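Local coordinates for protein aspartate--tRNA(Asp/Asn) ligase (Thermus thermophilus, PDB 1N9W) that attaches L-aspartate to both tRNA(Asp) and tRNA(Asn), first activating the amino acid with ATP and then transferring it to the acceptor end of the tRNA, at residues B[324-337]-B[349-363]. Sequence-based numbering, arbitrary orientation.
Sequences FYTYPEEDGTTRSF and GGQRIHRYEELLESL
F337 and G349 form an antiparallel hydrogen-bonded pair, F337 N to G349 O at 2.8 Å and G349 N to F337 O at 3.0 Å. They belong to the hairpin of strands 336-341 and 344-351 in the largely antiparallel sheet of the class II synthetase core. Next to them G350 lies so close to S336 (CA to CA 3.9 Å) that a side chain on it would run into S336 CA and R335 O. At the end of strand 344-351, Q351 is held by both backbone groups: its N donates to R335 O and its O accepts from Y327 N. Its side chain leaves anti to the backbone N (chi1 169°) and runs alongside those of Y327 and R335. R335 NH1 donates to Q351 OE1 at 2.8 Å. OE1 lies in the guanidinium plane, but the donor stands above the amide plane. The guanidinium face also lies over Y327 CE2. With an alanine at Q351, R335 NH1 would probably lose this acceptor and a gap would open over one face of the Y327 ring. The tight part continues at I353, whose CD1 presses on P328 CD at 3.4 Å, while its N donates to Y325 O. L363 CD2 sits over the F324 ring face, 3.9 Å from the centroid, and so ties helix 356-364 to the loop. H354 CE1 meets the Y327 ring edge at 3.8 Å, and H354 also packs on S86 of the second subunit. The solvent side is looser: the exposed turn around E330 and D331 does not touch 349-363. R352, predicted to bind L-aspartate, touches Y325 O with its backbone and CB, and its guanidinium makes a salt bridge with E220. Backbone bonds at Q351 and I353 are consistent with a firmly held chain on either side of R352.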
loop_
_atom_site.group_PDB
_atom_site.type_symbol
_atom_site.label_atom_id
_atom_site.label_comp_id
_atom_site.label_asym_id
_atom_site.label_seq_id
_atom_site.Cartn_x
_atom_site.Cartn_y
_atom_site.Cartn_z
ATOM N N PHE B 324 14.958 1.088 24.761
ATOM C CA PHE B 324 16.408 1.089 24.886
ATOM C C PHE B 324 17.125 1.430 23.586
ATOM O O PHE B 324 18.317 1.737 23.598
ATOM C CB PHE B 324 16.886 -0.275 25.377
ATOM C CG PHE B 324 16.883 -1.338 24.320
ATOM C CD1 PHE B 324 17.991 -1.519 23.497
ATOM C CD2 PHE B 324 15.754 -2.117 24.107
ATOM C CE1 PHE B 324 17.981 -2.484 22.498
ATOM C CE2 PHE B 324 15.735 -3.082 23.110
ATOM C CZ PHE B 324 16.846 -3.256 22.295
ATOM N N TYR B 325 16.411 1.364 22.465
ATOM C CA TYR B 325 17.019 1.668 21.169
ATOM C C TYR B 325 16.942 3.145 20.800
ATOM O O TYR B 325 17.443 3.556 19.754
ATOM C CB TYR B 325 16.391 0.809 20.062
ATOM C CG TYR B 325 14.876 0.820 19.997
ATOM C CD1 TYR B 325 14.169 2.002 19.769
ATOM C CD2 TYR B 325 14.150 -0.363 20.144
ATOM C CE1 TYR B 325 12.778 2.005 19.689
ATOM C CE2 TYR B 325 12.761 -0.372 20.065
ATOM C CZ TYR B 325 12.082 0.816 19.838
ATOM O OH TYR B 325 10.710 0.811 19.764
ATOM N N THR B 326 16.325 3.941 21.666
ATOM C CA THR B 326 16.198 5.369 21.418
ATOM C C THR B 326 17.528 6.061 21.703
ATOM O O THR B 326 18.059 5.956 22.805
ATOM C CB THR B 326 15.117 5.985 22.309
ATOM O OG1 THR B 326 13.919 5.211 22.201
ATOM C CG2 THR B 326 14.826 7.416 21.878
ATOM N N TYR B 327 18.055 6.764 20.703
ATOM C CA TYR B 327 19.323 7.473 20.834
ATOM C C TYR B 327 19.293 8.359 22.081
ATOM O O TYR B 327 18.514 9.309 22.160
ATOM C CB TYR B 327 19.585 8.341 19.598
ATOM C CG TYR B 327 21.032 8.751 19.426
ATOM C CD1 TYR B 327 21.905 7.990 18.648
ATOM C CD2 TYR B 327 21.540 9.876 20.072
ATOM C CE1 TYR B 327 23.251 8.339 18.520
ATOM C CE2 TYR B 327 22.885 10.234 19.953
ATOM C CZ TYR B 327 23.735 9.459 19.177
ATOM O OH TYR B 327 25.067 9.798 19.063
ATOM N N PRO B 328 20.141 8.044 23.077
ATOM C CA PRO B 328 20.224 8.800 24.329
ATOM C C PRO B 328 20.827 10.191 24.176
ATOM O O PRO B 328 21.655 10.433 23.300
ATOM C CB PRO B 328 21.088 7.909 25.215
ATOM C CG PRO B 328 20.831 6.536 24.680
ATOM C CD PRO B 328 20.883 6.779 23.195
ATOM N N GLU B 329 20.406 11.100 25.045
ATOM C CA GLU B 329 20.910 12.465 25.050
ATOM C C GLU B 329 21.616 12.588 26.395
ATOM O O GLU B 329 21.243 11.918 27.358
ATOM C CB GLU B 329 19.747 13.451 24.954
ATOM C CG GLU B 329 20.116 14.835 24.422
ATOM C CD GLU B 329 20.498 14.819 22.948
ATOM O OE1 GLU B 329 21.401 14.041 22.577
ATOM O OE2 GLU B 329 19.892 15.579 22.162
ATOM N N GLU B 330 22.639 13.427 26.481
ATOM C CA GLU B 330 23.342 13.565 27.754
ATOM C C GLU B 330 22.771 14.673 28.626
ATOM O O GLU B 330 23.377 15.726 28.805
ATOM C CB GLU B 330 24.836 13.790 27.533
ATOM C CG GLU B 330 25.601 13.808 28.841
ATOM C CD GLU B 330 25.143 12.707 29.777
ATOM O OE1 GLU B 330 25.375 11.518 29.456
ATOM O OE2 GLU B 330 24.539 13.021 30.825
ATOM N N ASP B 331 21.590 14.402 29.165
ATOM C CA ASP B 331 20.880 15.318 30.044
ATOM C C ASP B 331 19.664 14.547 30.527
ATOM O O ASP B 331 18.736 15.105 31.112
ATOM C CB ASP B 331 20.482 16.606 29.298
ATOM C CG ASP B 331 19.627 16.343 28.074
ATOM O OD1 ASP B 331 19.784 15.270 27.455
ATOM O OD2 ASP B 331 18.817 17.223 27.713
ATOM N N GLY B 332 19.704 13.241 30.274
ATOM C CA GLY B 332 18.627 12.356 30.677
ATOM C C GLY B 332 17.583 12.108 29.604
ATOM O O GLY B 332 16.849 11.121 29.667
ATOM N N THR B 333 17.517 12.996 28.616
ATOM C CA THR B 333 16.535 12.872 27.541
ATOM C C THR B 333 16.959 11.921 26.423
ATOM O O THR B 333 17.891 11.128 26.576
ATOM C CB THR B 333 16.216 14.251 26.911
ATOM O OG1 THR B 333 17.384 14.776 26.270
ATOM C CG2 THR B 333 15.746 15.230 27.975
ATOM N N THR B 334 16.247 12.009 25.304
ATOM C CA THR B 334 16.507 11.189 24.125
ATOM C C THR B 334 16.120 11.979 22.882
ATOM O O THR B 334 15.397 12.970 22.969
ATOM C CB THR B 334 15.682 9.884 24.144
ATOM O OG1 THR B 334 14.314 10.186 24.434
ATOM C CG2 THR B 334 16.218 8.925 25.188
ATOM N N ARG B 335 16.609 11.540 21.727
ATOM C CA ARG B 335 16.300 12.203 20.468
ATOM C C ARG B 335 14.998 11.656 19.892
ATOM O O ARG B 335 14.931 11.268 18.726
ATOM C CB ARG B 335 17.433 11.994 19.468
ATOM C CG ARG B 335 18.726 12.660 19.872
ATOM C CD ARG B 335 19.783 12.457 18.809
ATOM N NE ARG B 335 21.025 13.137 19.153
ATOM C CZ ARG B 335 22.108 13.142 18.388
ATOM N NH1 ARG B 335 22.104 12.498 17.228
ATOM N NH2 ARG B 335 23.195 13.790 18.782
ATOM N N SER B 336 13.969 11.627 20.731
ATOM C CA SER B 336 12.660 11.133 20.339
ATOM C C SER B 336 11.656 12.281 20.302
ATOM O O SER B 336 11.923 13.367 20.823
ATOM C CB SER B 336 12.189 10.066 21.329
ATOM O OG SER B 336 12.133 10.594 22.643
ATOM N N PHE B 337 10.504 12.034 19.680
ATOM C CA PHE B 337 9.451 13.040 19.572
ATOM C C PHE B 337 8.087 12.402 19.295
ATOM O O PHE B 337 8.000 11.294 18.769
ATOM C CB PHE B 337 9.792 14.052 18.463
ATOM C CG PHE B 337 9.832 13.458 17.074
ATOM C CD1 PHE B 337 8.657 13.190 16.376
ATOM C CD2 PHE B 337 11.048 13.139 16.476
ATOM C CE1 PHE B 337 8.690 12.614 15.104
ATOM C CE2 PHE B 337 11.092 12.563 15.205
ATOM C CZ PHE B 337 9.910 12.299 14.522
ATOM N N GLY B 349 8.149 8.715 17.259
ATOM C CA GLY B 349 9.393 8.243 16.689
ATOM C C GLY B 349 10.604 9.001 17.181
ATOM O O GLY B 349 10.538 9.725 18.177
ATOM N N GLY B 350 11.720 8.832 16.482
ATOM C CA GLY B 350 12.944 9.514 16.857
ATOM C C GLY B 350 14.159 8.776 16.332
ATOM O O GLY B 350 14.034 7.732 15.691
ATOM N N GLN B 351 15.341 9.320 16.595
ATOM C CA GLN B 351 16.569 8.682 16.149
ATOM C C GLN B 351 16.846 7.456 17.018
ATOM O O GLN B 351 16.548 7.467 18.211
ATOM C CB GLN B 351 17.729 9.675 16.226
ATOM C CG GLN B 351 19.093 9.047 16.029
ATOM C CD GLN B 351 20.140 10.052 15.595
ATOM O OE1 GLN B 351 20.033 11.247 15.887
ATOM N NE2 GLN B 351 21.168 9.573 14.902
ATOM N N ARG B 352 17.389 6.399 16.415
ATOM C CA ARG B 352 17.710 5.173 17.143
ATOM C C ARG B 352 19.220 5.131 17.356
ATOM O O ARG B 352 19.943 5.996 16.869
ATOM C CB ARG B 352 17.321 3.915 16.346
ATOM C CG ARG B 352 16.227 4.079 15.294
ATOM C CD ARG B 352 14.866 4.301 15.914
ATOM N NE ARG B 352 13.803 4.380 14.919
ATOM C CZ ARG B 352 12.525 4.581 15.224
ATOM N NH1 ARG B 352 12.161 4.723 16.492
ATOM N NH2 ARG B 352 11.609 4.646 14.267
ATOM N N ILE B 353 19.686 4.113 18.075
ATOM C CA ILE B 353 21.113 3.926 18.341
ATOM C C ILE B 353 21.678 3.001 17.259
ATOM O O ILE B 353 21.122 1.933 17.001
ATOM C CB ILE B 353 21.341 3.273 19.729
ATOM C CG1 ILE B 353 20.796 4.190 20.828
ATOM C CG2 ILE B 353 22.828 2.996 19.947
ATOM C CD1 ILE B 353 20.761 3.547 22.200
ATOM N N HIS B 354 22.785 3.399 16.636
ATOM C CA HIS B 354 23.385 2.593 15.570
ATOM C C HIS B 354 24.661 1.859 15.950
ATOM O O HIS B 354 25.033 0.883 15.298
ATOM C CB HIS B 354 23.669 3.464 14.351
ATOM C CG HIS B 354 24.479 4.683 14.657
ATOM N ND1 HIS B 354 23.973 5.751 15.365
ATOM C CD2 HIS B 354 25.751 5.014 14.332
ATOM C CE1 HIS B 354 24.898 6.690 15.460
ATOM N NE2 HIS B 354 25.984 6.269 14.843
ATOM N N ARG B 355 25.339 2.328 16.990
ATOM C CA ARG B 355 26.575 1.688 17.425
ATOM C C ARG B 355 26.295 0.497 18.328
ATOM O O ARG B 355 25.523 0.591 19.280
ATOM C CB ARG B 355 27.467 2.698 18.153
ATOM C CG ARG B 355 28.312 3.568 17.228
ATOM C CD ARG B 355 29.598 2.866 16.772
ATOM N NE ARG B 355 30.615 2.826 17.828
ATOM C CZ ARG B 355 30.668 1.922 18.806
ATOM N NH1 ARG B 355 29.765 0.952 18.882
ATOM N NH2 ARG B 355 31.626 1.994 19.720
ATOM N N TYR B 356 26.925 -0.626 18.013
ATOM C CA TYR B 356 26.756 -1.843 18.788
ATOM C C TYR B 356 27.080 -1.595 20.254
ATOM O O TYR B 356 26.292 -1.926 21.139
ATOM C CB TYR B 356 27.676 -2.935 18.256
ATOM C CG TYR B 356 27.631 -4.209 19.059
ATOM C CD1 TYR B 356 26.534 -5.062 18.984
ATOM C CD2 TYR B 356 28.693 -4.569 19.889
ATOM C CE1 TYR B 356 26.497 -6.248 19.708
ATOM C CE2 TYR B 356 28.665 -5.754 20.618
ATOM C CZ TYR B 356 27.567 -6.587 20.521
ATOM O OH TYR B 356 27.544 -7.773 21.213
ATOM N N GLU B 357 28.249 -1.017 20.504
ATOM C CA GLU B 357 28.663 -0.730 21.869
ATOM C C GLU B 357 27.627 0.080 22.632
ATOM O O GLU B 357 27.330 -0.218 23.784
ATOM C CB GLU B 357 30.004 0.010 21.881
ATOM C CG GLU B 357 31.198 -0.890 21.616
ATOM C CD GLU B 357 31.196 -2.125 22.506
ATOM O OE1 GLU B 357 31.097 -1.976 23.747
ATOM O OE2 GLU B 357 31.288 -3.249 21.964
ATOM N N GLU B 358 27.078 1.105 21.988
ATOM C CA GLU B 358 26.084 1.951 22.630
ATOM C C GLU B 358 24.813 1.182 22.978
ATOM O O GLU B 358 24.167 1.468 23.984
ATOM C CB GLU B 358 25.750 3.149 21.737
ATOM C CG GLU B 358 26.937 4.054 21.446
ATOM C CD GLU B 358 26.525 5.415 20.919
ATOM O OE1 GLU B 358 26.004 5.493 19.785
ATOM O OE2 GLU B 358 26.714 6.414 21.649
ATOM N N LEU B 359 24.454 0.207 22.150
ATOM C CA LEU B 359 23.261 -0.594 22.401
ATOM C C LEU B 359 23.426 -1.447 23.655
ATOM O O LEU B 359 22.541 -1.488 24.511
ATOM C CB LEU B 359 22.957 -1.511 21.211
ATOM C CG LEU B 359 22.211 -0.916 20.016
ATOM C CD1 LEU B 359 22.116 -1.953 18.915
ATOM C CD2 LEU B 359 20.827 -0.472 20.444
ATOM N N LEU B 360 24.563 -2.129 23.755
ATOM C CA LEU B 360 24.841 -2.987 24.900
ATOM C C LEU B 360 24.700 -2.242 26.219
ATOM O O LEU B 360 24.050 -2.721 27.147
ATOM C CB LEU B 360 26.253 -3.566 24.808
ATOM C CG LEU B 360 26.467 -4.730 23.842
ATOM C CD1 LEU B 360 27.911 -5.205 23.926
ATOM C CD2 LEU B 360 25.517 -5.868 24.194
ATOM N N GLU B 361 25.297 -1.060 26.294
ATOM C CA GLU B 361 25.255 -0.272 27.509
ATOM C C GLU B 361 23.829 0.092 27.935
ATOM O O GLU B 361 23.395 -0.272 29.031
ATOM C CB GLU B 361 26.100 0.991 27.337
ATOM C CG GLU B 361 26.542 1.629 28.651
ATOM C CD GLU B 361 27.388 0.690 29.508
ATOM O OE1 GLU B 361 28.480 0.274 29.048
ATOM O OE2 GLU B 361 26.953 0.362 30.639
ATOM N N SER B 362 23.095 0.795 27.077
ATOM C CA SER B 362 21.724 1.204 27.399
ATOM C C SER B 362 20.791 0.049 27.762
ATOM O O SER B 362 19.847 0.231 28.535
ATOM C CB SER B 362 21.123 2.002 26.239
ATOM O OG SER B 362 21.209 1.283 25.030
ATOM N N LEU B 363 21.034 -1.131 27.202
ATOM C CA LEU B 363 20.193 -2.281 27.512
ATOM C C LEU B 363 20.325 -2.609 28.999
ATOM O O LEU B 363 19.329 -2.872 29.685
ATOM C CB LEU B 363 20.614 -3.492 26.682
ATOM C CG LEU B 363 19.613 -3.925 25.600
ATOM C CD1 LEU B 363 20.201 -5.078 24.793
ATOM C CD2 LEU B 363 18.299 -4.342 26.248
#